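Local coordinates for protein BpsB (PgaB), Poly-beta-1,6-N-acetyl-D-glucosamine N-deacetylase (Bordetella bronchiseptica RB50, PDB 5BU6) that removes acetyl groups from poly-beta-1,6-N-acetyl-D-glucosamine as a family 4 carbohydrate esterase and is required for biofilm formation in Bordetella bronchiseptica, at residues M18-D23 with Y86-T91; L80-G85 with P95-F100; A138-M143 with V149-H154; H205-R208 with T214-S217. The protein carries 5 engineered substitutions. One frame throughout, in Å; residues are numbered along the deposited sequence.

Contact 1 (M18-D23 with Y86-T91); sequences MHDVRD and YASTYT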
loop_
_atom_site.group_PDB
_atom_site.type_symbol
_atom_site.label_atom_id
_atom_site.label_comp_id
_atom_site.label_asym_id
_atom_site.label_seq_id
_atom_site.Cartn_x
_atom_site.Cartn_y
_atom_site.Cartn_z
ATOM N N MET A 18 6.717 -3.633 -4.042
ATOM C CA MET A 18 8.144 -3.766 -3.774
ATOM C C MET A 18 8.448 -3.477 -2.313
ATOM O O MET A 18 8.026 -2.463 -1.779
ATOM C CB MET A 18 8.954 -2.817 -4.649
ATOM C CG MET A 18 9.818 -3.488 -5.665
ATOM S SD MET A 18 8.835 -4.000 -7.071
ATOM C CE MET A 18 8.124 -2.437 -7.569
ATOM N N HIS A 19 9.213 -4.360 -1.689
ATOM C CA HIS A 19 9.506 -4.245 -0.260
ATOM C C HIS A 19 11.024 -4.279 -0.072
ATOM O O HIS A 19 11.693 -5.179 -0.575
ATOM C CB HIS A 19 8.805 -5.390 0.493
ATOM C CG HIS A 19 9.015 -5.387 1.977
ATOM N ND1 HIS A 19 8.341 -4.534 2.826
ATOM C CD2 HIS A 19 9.800 -6.160 2.766
ATOM C CE1 HIS A 19 8.713 -4.770 4.071
ATOM N NE2 HIS A 19 9.599 -5.750 4.063
ATOM N N ASP A 20 11.568 -3.280 0.606
ATOM C CA ASP A 20 12.998 -3.248 0.906
ATOM C C ASP A 20 13.267 -4.243 2.030
ATOM O O ASP A 20 12.694 -4.137 3.111
ATOM C CB ASP A 20 13.430 -1.830 1.300
ATOM C CG ASP A 20 14.941 -1.676 1.434
ATOM O OD1 ASP A 20 15.651 -2.652 1.768
ATOM O OD2 ASP A 20 15.419 -0.540 1.224
ATOM N N VAL A 21 14.136 -5.209 1.769
ATOM C CA VAL A 21 14.392 -6.282 2.727
ATOM C C VAL A 21 14.964 -5.743 4.052
ATOM O O VAL A 21 14.778 -6.347 5.106
ATOM C CB VAL A 21 15.341 -7.341 2.110
ATOM C CG1 VAL A 21 16.758 -6.785 1.953
ATOM C CG2 VAL A 21 15.333 -8.630 2.926
ATOM N N ARG A 22 15.625 -4.590 4.005
ATOM C CA ARG A 22 16.215 -4.000 5.207
ATOM C C ARG A 22 15.159 -3.401 6.139
ATOM O O ARG A 22 15.470 -2.967 7.247
ATOM C CB ARG A 22 17.246 -2.930 4.828
ATOM N N ASP A 23 13.912 -3.376 5.686
ATOM C CA ASP A 23 12.799 -2.969 6.538
ATOM C C ASP A 23 12.014 -4.221 6.926
ATOM O O ASP A 23 10.813 -4.347 6.659
ATOM C CB ASP A 23 11.938 -1.928 5.824
ATOM C CG ASP A 23 12.686 -0.616 5.612
ATOM O OD1 ASP A 23 12.655 -0.060 4.488
ATOM O OD2 ASP A 23 13.321 -0.144 6.583
ATOM N N TYR A 86 8.947 4.680 4.108
ATOM C CA TYR A 86 10.300 4.834 4.648
ATOM C C TYR A 86 11.135 5.838 3.833
ATOM O O TYR A 86 10.813 6.123 2.685
ATOM C CB TYR A 86 10.995 3.477 4.718
ATOM C CG TYR A 86 10.550 2.632 5.902
ATOM C CD1 TYR A 86 11.106 2.825 7.172
ATOM C CD2 TYR A 86 9.591 1.645 5.760
ATOM C CE1 TYR A 86 10.712 2.051 8.248
ATOM C CE2 TYR A 86 9.188 0.866 6.832
ATOM C CZ TYR A 86 9.748 1.071 8.070
ATOM O OH TYR A 86 9.346 0.296 9.138
ATOM N N ALA A 87 12.213 6.363 4.434
ATOM C CA ALA A 87 12.992 7.443 3.823
ATOM C C ALA A 87 13.623 7.054 2.496
ATOM O O ALA A 87 13.760 7.892 1.599
ATOM C CB ALA A 87 14.086 7.931 4.788
ATOM N N SER A 88 14.012 5.786 2.367
ATOM C CA SER A 88 14.689 5.327 1.163
ATOM C C SER A 88 13.774 5.396 -0.068
ATOM O O SER A 88 14.246 5.413 -1.205
ATOM C CB SER A 88 15.191 3.912 1.353
ATOM O OG SER A 88 14.080 3.042 1.486
ATOM N N THR A 89 12.468 5.440 0.157
ATOM C CA THR A 89 11.531 5.647 -0.949
ATOM C C THR A 89 11.847 6.952 -1.677
ATOM O O THR A 89 11.743 7.035 -2.899
ATOM C CB THR A 89 10.080 5.654 -0.470
ATOM O OG1 THR A 89 9.782 4.372 0.097
ATOM C CG2 THR A 89 9.130 5.889 -1.656
ATOM N N TYR A 90 12.278 7.959 -0.933
ATOM C CA TYR A 90 12.581 9.256 -1.533
ATOM C C TYR A 90 14.020 9.343 -2.052
ATOM O O TYR A 90 14.290 9.889 -3.121
ATOM C CB TYR A 90 12.318 10.378 -0.520
ATOM C CG TYR A 90 12.657 11.756 -1.047
ATOM C CD1 TYR A 90 11.750 12.454 -1.840
ATOM C CD2 TYR A 90 13.888 12.338 -0.794
ATOM C CE1 TYR A 90 12.049 13.713 -2.339
ATOM C CE2 TYR A 90 14.200 13.603 -1.290
ATOM C CZ TYR A 90 13.261 14.280 -2.070
ATOM O OH TYR A 90 13.534 15.525 -2.583
ATOM N N THR A 91 14.973 8.840 -1.283
ATOM C CA THR A 91 16.357 9.029 -1.671
ATOM C C THR A 91 16.836 7.990 -2.652
ATOM O O THR A 91 17.795 8.233 -3.386
ATOM C CB THR A 91 17.272 9.013 -0.429
ATOM O OG1 THR A 91 17.061 7.792 0.279
ATOM C CG2 THR A 91 16.900 10.143 0.483
#
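Asp23 lays its carboxylate flat on the ring of Tyr86. The two planes are only 11° apart, and OD2 of Asp23 sits 3.7 Å above the plane of the Tyr86 ring, over its centre, while OD1 of Asp23 comes to 3.7 Å from CG of Tyr86. The two side chains run past each other in opposite directions, so the CB of Asp23 lies near CE2, on the hydroxyl side of the ring. Asp23 is poorly ordered, however, so the details of the stack carry some uncertainty. The second touch is looser: OD2 of Asp20 stands 3.8 Å from OG of Ser88 on helix 88-100.

What positions the acids is the turn between them. Residues 20 to 23 form a type I beta turn, closed by Asp23 N to Asp20 O at 2.9 Å. With CG anti to the backbone N (chi1 -172°), Asp20 also brings OD1 within 3.0 Å of the N of Arg22, which meets it from above the carboxylate plane; this is an Asx turn. Beyond the contact, Phe134 stacks on the Tyr86 ring, and the Tyr86 side chain is about 7 Å from the nickel bound by Asp84. The arrangement joins the loops that follow the C-terminal ends of strands 14-20 and 77-83, the end of a parallel beta/alpha fold at which the metal site of this deacetylase lies.

Contact 2 (L80-G85 with P95-F100); sequences LTFDDG and PLLAAF. Engineered in segment 95-100: Ala98 (natural residue Lys), Ala99 (natural residue Lys). With NI (nickel (II) ion), chain C.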
loop_
_atom_site.group_PDB
_atom_site.type_symbol
_atom_site.label_atom_id
_atom_site.label_comp_id
_atom_site.label_asym_id
_atom_site.label_seq_id
_atom_site.Cartn_x
_atom_site.Cartn_y
_atom_site.Cartn_z
ATOM N N LEU A 80 3.740 -0.373 -10.486
ATOM C CA LEU A 80 4.736 -0.533 -9.419
ATOM C C LEU A 80 4.243 0.201 -8.181
ATOM O O LEU A 80 3.785 1.360 -8.285
ATOM C CB LEU A 80 6.092 0.046 -9.858
ATOM C CG LEU A 80 6.686 -0.402 -11.184
ATOM C CD1 LEU A 80 7.983 0.384 -11.452
ATOM C CD2 LEU A 80 6.942 -1.913 -11.170
ATOM N N THR A 81 4.307 -0.456 -7.021
ATOM C CA THR A 81 3.869 0.170 -5.789
ATOM C C THR A 81 4.940 0.003 -4.698
ATOM O O THR A 81 5.632 -1.023 -4.648
ATOM C CB THR A 81 2.521 -0.407 -5.295
ATOM O OG1 THR A 81 2.708 -1.731 -4.789
ATOM C CG2 THR A 81 1.490 -0.441 -6.447
ATOM N N PHE A 82 5.085 1.049 -3.894
ATOM C CA PHE A 82 6.062 1.135 -2.805
ATOM C C PHE A 82 5.343 1.617 -1.537
ATOM O O PHE A 82 4.992 2.791 -1.444
ATOM C CB PHE A 82 7.197 2.097 -3.174
ATOM C CG PHE A 82 7.961 1.683 -4.394
ATOM C CD1 PHE A 82 7.525 2.058 -5.664
ATOM C CD2 PHE A 82 9.101 0.900 -4.277
ATOM C CE1 PHE A 82 8.214 1.661 -6.800
ATOM C CE2 PHE A 82 9.808 0.496 -5.405
ATOM C CZ PHE A 82 9.358 0.882 -6.679
ATOM N N ASP A 83 5.097 0.732 -0.577
ATOM C CA ASP A 83 4.329 1.140 0.609
ATOM C C ASP A 83 5.217 1.346 1.838
ATOM O O ASP A 83 6.360 0.906 1.852
ATOM C CB ASP A 83 3.235 0.121 0.943
ATOM C CG ASP A 83 2.933 -0.833 -0.204
ATOM O OD1 ASP A 83 2.633 -0.359 -1.321
ATOM O OD2 ASP A 83 2.984 -2.064 0.026
ATOM N N ASP A 84 4.659 2.043 2.833
ATOM C CA ASP A 84 5.153 2.176 4.216
ATOM C C ASP A 84 5.848 3.514 4.422
ATOM O O ASP A 84 5.972 3.976 5.551
ATOM C CB ASP A 84 6.089 1.046 4.643
ATOM C CG ASP A 84 5.369 -0.268 4.885
ATOM O OD1 ASP A 84 4.169 -0.372 4.576
ATOM O OD2 ASP A 84 6.018 -1.221 5.377
ATOM N N GLY A 85 6.293 4.142 3.340
ATOM C CA GLY A 85 6.766 5.512 3.420
ATOM C C GLY A 85 8.106 5.704 4.122
ATOM O O GLY A 85 8.380 6.774 4.671
ATOM N N PRO A 95 14.620 8.701 -7.408
ATOM C CA PRO A 95 15.477 9.060 -8.549
ATOM C C PRO A 95 15.612 7.947 -9.581
ATOM O O PRO A 95 15.925 8.241 -10.726
ATOM C CB PRO A 95 16.835 9.376 -7.899
ATOM C CG PRO A 95 16.784 8.781 -6.558
ATOM C CD PRO A 95 15.366 8.719 -6.133
ATOM N N LEU A 96 15.366 6.697 -9.206
ATOM C CA LEU A 96 15.333 5.639 -10.201
ATOM C C LEU A 96 14.054 5.734 -11.033
ATOM O O LEU A 96 14.076 5.532 -12.241
ATOM C CB LEU A 96 15.441 4.265 -9.544
ATOM C CG LEU A 96 16.850 3.730 -9.276
ATOM C CD1 LEU A 96 16.764 2.349 -8.654
ATOM C CD2 LEU A 96 17.677 3.688 -10.553
ATOM N N LEU A 97 12.934 6.025 -10.387
ATOM C CA LEU A 97 11.698 6.241 -11.123
ATOM C C LEU A 97 11.887 7.346 -12.156
ATOM O O LEU A 97 11.466 7.216 -13.302
ATOM C CB LEU A 97 10.570 6.600 -10.170
ATOM C CG LEU A 97 10.141 5.472 -9.236
ATOM C CD1 LEU A 97 9.068 5.974 -8.310
ATOM C CD2 LEU A 97 9.631 4.267 -10.029
ATOM N N ALA A 98 12.541 8.428 -11.749
ATOM C CA ALA A 98 12.812 9.539 -12.658
ATOM C C ALA A 98 13.722 9.127 -13.808
ATOM O O ALA A 98 13.465 9.460 -14.965
ATOM C CB ALA A 98 13.417 10.705 -11.897
ATOM N N ALA A 99 14.792 8.403 -13.490
ATOM C CA ALA A 99 15.774 8.008 -14.486
ATOM C C ALA A 99 15.194 7.060 -15.538
ATOM O O ALA A 99 15.553 7.141 -16.702
ATOM C CB ALA A 99 16.978 7.366 -13.808
ATOM N N PHE A 100 14.303 6.164 -15.125
ATOM C CA PHE A 100 13.669 5.232 -16.060
ATOM C C PHE A 100 12.363 5.788 -16.626
ATOM O O PHE A 100 11.778 5.199 -17.533
ATOM C CB PHE A 100 13.390 3.893 -15.366
ATOM C CG PHE A 100 14.599 3.000 -15.250
ATOM C CD1 PHE A 100 15.543 3.211 -14.256
ATOM C CD2 PHE A 100 14.778 1.935 -16.127
ATOM C CE1 PHE A 100 16.671 2.385 -14.156
ATOM C CE2 PHE A 100 15.893 1.104 -16.024
ATOM C CZ PHE A 100 16.835 1.332 -15.034
HETATM NI NI NI C . 2.974 -2.094 4.514
HETATM O O HOH W 1 3.807 -2.369 2.578
HETATM O O HOH W 2 4.692 -3.288 5.084
#
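OD1 of Asp84 binds the nickel ion at 2.1 Å. The other oxygen of the same carboxylate, OD2 of Asp84, accepts a 2.5 Å hydrogen bond from water 2. That water is itself a ligand of the metal, so Asp84 holds the ion both directly and through its water. Just before it, OD2 of Asp83 accepts a 2.7 Å hydrogen bond from water 1. This second water is on the metal too, and Asp83 thus acts from the second shell. His154 and His159 complete the protein ligands.

At the other end of the segment the chemistry turns apolar. Leu97, on helix 88-100, brings its CD2 methyl up to two side chains of the strand: it lies 4.4 Å from CE1 of Phe82, coming obliquely to the ring, and 4.5 Å from CD1 of Leu80. In Leu97, CD1 carries the chain on (chi2 177°) and CD2, the other branch, does the touching. These are light touches, burying only 84 Å² in all, and the same leucine also packs on Phe47, Tyr102 and Ala104.

Strand 77-83, helix 88-100 and strand 104-108 make a beta-alpha-beta unit, and Leu97 packs in the layer between helix and sheet. Leu80 and Phe82 face the helix while the chain runs on into an Asp-Asp pair whose second member, Asp84, is the aspartate of the Asp-His-His metal site of family 4 carbohydrate esterases.

Contact 3 (A138-M143 with V149-H154); sequences AQLREM and VELASH. With NI (nickel (II) ion), chain C; EDO (1,2-ethanediol), chain J.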
loop_
_atom_site.group_PDB
_atom_site.type_symbol
_atom_site.label_atom_id
_atom_site.label_comp_id
_atom_site.label_asym_id
_atom_site.label_seq_id
_atom_site.Cartn_x
_atom_site.Cartn_y
_atom_site.Cartn_z
ATOM N N ALA A 138 7.000 16.984 3.196
ATOM C CA ALA A 138 7.556 17.807 2.118
ATOM C C ALA A 138 8.104 16.929 1.007
ATOM O O ALA A 138 7.903 17.202 -0.186
ATOM C CB ALA A 138 8.637 18.709 2.643
ATOM N N GLN A 139 8.793 15.863 1.400
ATOM C CA GLN A 139 9.301 14.894 0.431
ATOM C C GLN A 139 8.159 14.197 -0.340
ATOM O O GLN A 139 8.224 14.057 -1.561
ATOM C CB GLN A 139 10.195 13.856 1.135
ATOM C CG GLN A 139 11.573 14.424 1.497
ATOM C CD GLN A 139 12.323 13.578 2.507
ATOM O OE1 GLN A 139 11.788 12.630 3.071
ATOM N NE2 GLN A 139 13.568 13.941 2.755
ATOM N N LEU A 140 7.111 13.778 0.357
ATOM C CA LEU A 140 5.963 13.179 -0.327
ATOM C C LEU A 140 5.291 14.133 -1.302
ATOM O O LEU A 140 4.892 13.729 -2.407
ATOM C CB LEU A 140 4.914 12.692 0.681
ATOM C CG LEU A 140 5.294 11.397 1.398
ATOM C CD1 LEU A 140 4.467 11.259 2.655
ATOM C CD2 LEU A 140 5.072 10.187 0.490
ATOM N N ARG A 141 5.146 15.390 -0.895
ATOM C CA ARG A 141 4.528 16.382 -1.754
ATOM C C ARG A 141 5.371 16.581 -3.010
ATOM O O ARG A 141 4.832 16.736 -4.105
ATOM C CB ARG A 141 4.349 17.706 -1.010
ATOM C CG ARG A 141 3.776 18.826 -1.863
ATOM C CD ARG A 141 3.378 19.998 -0.977
ATOM N NE ARG A 141 3.290 21.272 -1.699
ATOM C CZ ARG A 141 2.240 21.664 -2.419
ATOM N NH1 ARG A 141 2.252 22.846 -3.028
ATOM N NH2 ARG A 141 1.181 20.873 -2.535
ATOM N N GLU A 142 6.693 16.560 -2.862
ATOM C CA GLU A 142 7.559 16.711 -4.023
ATOM C C GLU A 142 7.372 15.568 -5.030
ATOM O O GLU A 142 7.321 15.801 -6.241
ATOM C CB GLU A 142 9.025 16.794 -3.608
ATOM C CG GLU A 142 9.953 17.067 -4.782
ATOM C CD GLU A 142 11.403 17.225 -4.371
ATOM O OE1 GLU A 142 11.656 17.778 -3.280
ATOM O OE2 GLU A 142 12.291 16.794 -5.139
ATOM N N MET A 143 7.264 14.342 -4.527
ATOM C CA MET A 143 7.046 13.182 -5.383
ATOM C C MET A 143 5.712 13.286 -6.108
ATOM O O MET A 143 5.604 13.001 -7.303
ATOM C CB MET A 143 7.098 11.894 -4.562
ATOM C CG MET A 143 8.497 11.585 -4.046
ATOM S SD MET A 143 8.729 9.889 -3.485
ATOM C CE MET A 143 7.383 9.704 -2.331
ATOM N N VAL A 149 4.316 10.054 -9.402
ATOM C CA VAL A 149 3.925 9.281 -8.231
ATOM C C VAL A 149 2.482 9.551 -7.817
ATOM O O VAL A 149 2.095 10.691 -7.642
ATOM C CB VAL A 149 4.856 9.598 -7.049
ATOM C CG1 VAL A 149 4.327 8.997 -5.763
ATOM C CG2 VAL A 149 6.282 9.124 -7.348
ATOM N N GLU A 150 1.711 8.489 -7.640
ATOM C CA GLU A 150 0.347 8.566 -7.100
ATOM C C GLU A 150 0.427 8.238 -5.619
ATOM O O GLU A 150 0.978 7.205 -5.238
ATOM C CB GLU A 150 -0.574 7.571 -7.803
ATOM C CG GLU A 150 -1.920 7.337 -7.125
ATOM C CD GLU A 150 -3.070 8.055 -7.825
ATOM O OE1 GLU A 150 -2.832 8.702 -8.867
ATOM O OE2 GLU A 150 -4.216 7.968 -7.333
ATOM N N LEU A 151 -0.109 9.111 -4.780
ATOM C CA LEU A 151 -0.131 8.838 -3.346
ATOM C C LEU A 151 -1.399 8.069 -3.007
ATOM O O LEU A 151 -2.489 8.346 -3.535
ATOM C CB LEU A 151 -0.058 10.137 -2.541
ATOM C CG LEU A 151 1.221 10.969 -2.632
ATOM C CD1 LEU A 151 1.175 12.128 -1.625
ATOM C CD2 LEU A 151 2.456 10.116 -2.422
ATOM N N ALA A 152 -1.248 7.095 -2.127
ATOM C CA ALA A 152 -2.353 6.274 -1.680
ATOM C C ALA A 152 -2.319 6.176 -0.165
ATOM O O ALA A 152 -1.293 6.440 0.447
ATOM C CB ALA A 152 -2.262 4.872 -2.304
ATOM N N SER A 153 -3.437 5.793 0.432
ATOM C CA SER A 153 -3.465 5.470 1.851
ATOM C C SER A 153 -2.947 4.055 2.082
ATOM O O SER A 153 -3.338 3.125 1.374
ATOM C CB SER A 153 -4.881 5.607 2.405
ATOM O OG SER A 153 -4.971 5.214 3.760
ATOM N N HIS A 154 -2.078 3.907 3.082
ATOM C CA HIS A 154 -1.739 2.589 3.638
ATOM C C HIS A 154 -2.369 2.470 5.024
ATOM O O HIS A 154 -1.839 1.779 5.889
ATOM C CB HIS A 154 -0.211 2.403 3.705
ATOM C CG HIS A 154 0.230 0.979 3.639
ATOM N ND1 HIS A 154 -0.599 -0.041 3.216
ATOM C CD2 HIS A 154 1.413 0.398 3.953
ATOM C CE1 HIS A 154 0.054 -1.191 3.279
ATOM N NE2 HIS A 154 1.282 -0.948 3.704
HETATM NI NI NI C . 2.974 -2.094 4.514
HETATM C C1 EDO J . 0.163 9.683 -11.100
HETATM O O1 EDO J . 1.193 8.763 -11.478
HETATM C C2 EDO J . -1.116 9.368 -11.881
HETATM O O2 EDO J . -1.776 8.194 -11.379
HETATM O O HOH W 1 3.807 -2.369 2.578
HETATM O O HOH W 2 4.692 -3.288 5.084
#
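The last turn of segment 138-143 comes close to the start of segment 149-154, with Met143 and Val149 5.8 Å apart at their CA atoms, and the chains diverge to 8.1 Å between the CA atoms of Leu140 and Leu151. At the near end the helix backbone itself is part of the interface: CB of Val149 rests 3.5 Å from the carbonyl O of Met143. Val149 turns its CG2 branch anti to its own carbonyl carbon, which sets that methyl 4.0 Å from CB of Met143. The rest of the Met143 side chain also touches Tyr90 and Phe94 of helix 88-100. One helical turn back, Leu140 and Leu151 meet through their CD2 methyls, 3.9 Å apart, their side chains crossing obliquely. All four touching residues are buried.

On the other face of the strand Glu150 turns away from the helix. Its OE1 accepts a 2.8 Å hydrogen bond from O2 of a 1,2-ethanediol molecule, probably left from the crystallisation liquor, and its OE2 is in a salt bridge with Arg216. Beyond the strand, His154 binds the nickel through NE2 at 2.2 Å, and its ND1 is hydrogen-bonded to Val219 O.

Helix 137-145 thus packs against strand 149-153 and helix 88-100, while strand 149-153 pairs in parallel with strand 104-108; Leu140 reaches Val108 and Val149 reaches Val106 on that neighbour.

Contact 4 (H205-R208 with T214-S217); sequences HLIR and TIRS. Engineered in segment 205-208: His205 (natural residue Asp). With SCN (thiocyanate ion), chain H.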
loop_
_atom_site.group_PDB
_atom_site.type_symbol
_atom_site.label_atom_id
_atom_site.label_comp_id
_atom_site.label_asym_id
_atom_site.label_seq_id
_atom_site.Cartn_x
_atom_site.Cartn_y
_atom_site.Cartn_z
ATOM N N HIS A 205 -7.593 12.778 4.863
ATOM C CA HIS A 205 -7.494 14.179 5.249
ATOM C C HIS A 205 -6.033 14.602 5.478
ATOM O O HIS A 205 -5.612 15.662 5.014
ATOM C CB HIS A 205 -8.328 14.464 6.486
ATOM C CG HIS A 205 -7.891 15.690 7.220
ATOM N ND1 HIS A 205 -8.261 16.960 6.835
ATOM C CD2 HIS A 205 -7.075 15.842 8.291
ATOM C CE1 HIS A 205 -7.709 17.841 7.649
ATOM N NE2 HIS A 205 -6.985 17.188 8.541
ATOM N N LEU A 206 -5.263 13.778 6.183
ATOM C CA LEU A 206 -3.875 14.144 6.463
ATOM C C LEU A 206 -3.080 14.299 5.168
ATOM O O LEU A 206 -2.294 15.236 5.032
ATOM C CB LEU A 206 -3.205 13.112 7.376
ATOM C CG LEU A 206 -3.681 13.205 8.830
ATOM C CD1 LEU A 206 -3.121 12.045 9.635
ATOM C CD2 LEU A 206 -3.295 14.552 9.454
ATOM N N ILE A 207 -3.289 13.380 4.222
ATOM C CA ILE A 207 -2.577 13.451 2.954
ATOM C C ILE A 207 -2.951 14.695 2.167
ATOM O O ILE A 207 -2.071 15.435 1.708
ATOM C CB ILE A 207 -2.811 12.177 2.104
ATOM C CG1 ILE A 207 -2.125 10.974 2.775
ATOM C CG2 ILE A 207 -2.282 12.365 0.693
ATOM C CD1 ILE A 207 -2.536 9.614 2.189
ATOM N N ARG A 208 -4.246 14.968 2.041
ATOM C CA ARG A 208 -4.648 16.210 1.392
ATOM C C ARG A 208 -4.132 17.460 2.099
ATOM O O ARG A 208 -3.679 18.390 1.437
ATOM C CB ARG A 208 -6.173 16.304 1.272
ATOM C CG ARG A 208 -6.584 17.455 0.368
ATOM C CD ARG A 208 -8.073 17.579 0.189
ATOM N NE ARG A 208 -8.359 18.593 -0.817
ATOM C CZ ARG A 208 -9.558 19.126 -1.024
ATOM N NH1 ARG A 208 -9.715 20.047 -1.965
ATOM N NH2 ARG A 208 -10.596 18.744 -0.290
ATOM N N THR A 214 -5.718 14.692 -3.304
ATOM C CA THR A 214 -6.923 13.953 -2.932
ATOM C C THR A 214 -6.748 12.490 -3.336
ATOM O O THR A 214 -6.765 12.181 -4.522
ATOM C CB THR A 214 -8.190 14.531 -3.626
ATOM O OG1 THR A 214 -8.420 15.866 -3.168
ATOM C CG2 THR A 214 -9.423 13.674 -3.325
ATOM N N ILE A 215 -6.588 11.592 -2.371
ATOM C CA ILE A 215 -6.292 10.209 -2.718
ATOM C C ILE A 215 -7.582 9.517 -3.144
ATOM O O ILE A 215 -8.680 9.996 -2.848
ATOM C CB ILE A 215 -5.675 9.422 -1.579
ATOM C CG1 ILE A 215 -6.637 9.347 -0.391
ATOM C CG2 ILE A 215 -4.359 10.030 -1.173
ATOM C CD1 ILE A 215 -6.239 8.269 0.601
ATOM N N ARG A 216 -7.440 8.388 -3.828
ATOM C CA ARG A 216 -8.604 7.654 -4.283
ATOM C C ARG A 216 -8.401 6.160 -4.136
ATOM O O ARG A 216 -9.214 5.377 -4.607
ATOM C CB ARG A 216 -8.918 8.003 -5.737
ATOM C CG ARG A 216 -7.703 8.014 -6.618
ATOM C CD ARG A 216 -7.995 8.591 -7.993
ATOM N NE ARG A 216 -6.743 8.849 -8.693
ATOM C CZ ARG A 216 -6.651 9.368 -9.911
ATOM N NH1 ARG A 216 -5.458 9.558 -10.453
ATOM N NH2 ARG A 216 -7.745 9.691 -10.586
ATOM N N SER A 217 -7.322 5.765 -3.464
ATOM C CA SER A 217 -7.010 4.354 -3.344
ATOM C C SER A 217 -6.482 3.998 -1.952
ATOM O O SER A 217 -5.893 4.851 -1.270
ATOM C CB SER A 217 -5.986 3.963 -4.417
ATOM O OG SER A 217 -4.862 4.823 -4.358
HETATM S S SCN H . -2.726 19.499 10.927
HETATM C C SCN H . -4.429 19.065 10.489
HETATM N N SCN H . -5.493 18.799 10.215
#
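Ile207 and Ile215 make the tight half of this contact, methyl against methyl. CG2 of Ile207 comes to 3.6 Å from CG2 of Ile215, and the CD1 end of Ile207 lies 3.8 Å from the same methyl, so that one branch of Ile215 is met by two atoms of the helix residue. The side chains cross at about a right angle. Ile215 has CG1 between its backbone N and carbonyl carbon (chi1 62°), which leaves CG2 anti to the carbonyl carbon and turned to Ile207. Both isoleucines are buried.

The outer half is exposed to solvent, and there a polar atom lies over a guanidinium face. Arg208 and Thr214 run side by side and point the same way. The extended arginine chain passes OG1 of Thr214, which stands over that face, 3.6 Å from NE of Arg208. Behind them the backbones come together, with the CA atoms of Arg208 and Thr214 5.4 Å apart. Farther out, the engineered His205 points away from the contact and donates a hydrogen bond from NE2 to the N of a thiocyanate ion, in the ring plane, at 2.8 Å and 161°.

The contact closes the turn by which helix 189-211 runs back into strand 217-219. Ile207 also reaches Thr110 of helix 110-113, and Ile215 packs on Ser153 of strand 149-153 and on Leu238. Next along the loop, Arg216 touches Ile64 of helix 60-67, and Ser217 bonds through its backbone to Ser153.

In the fold
Contacts 2 and 3 are the buried ones, each a helix packed by apolar side chains on a strand that runs on into a nickel ligand; the same ion and two waters join them. Contacts 1 and 4 are only partly buried. Contact 1 shares helix 88-100 with contact 2 and uses strand 14-20, the neighbour of 77-83, but works with carboxylates, a ring and a turn near the metal. Contact 4 mixes a small isoleucine core with an exposed polar rim. It adjoins contact 3, where strand 149-153 lies beside strand 217-219, yet stays about 13 Å from contact 1 at the nearest atoms.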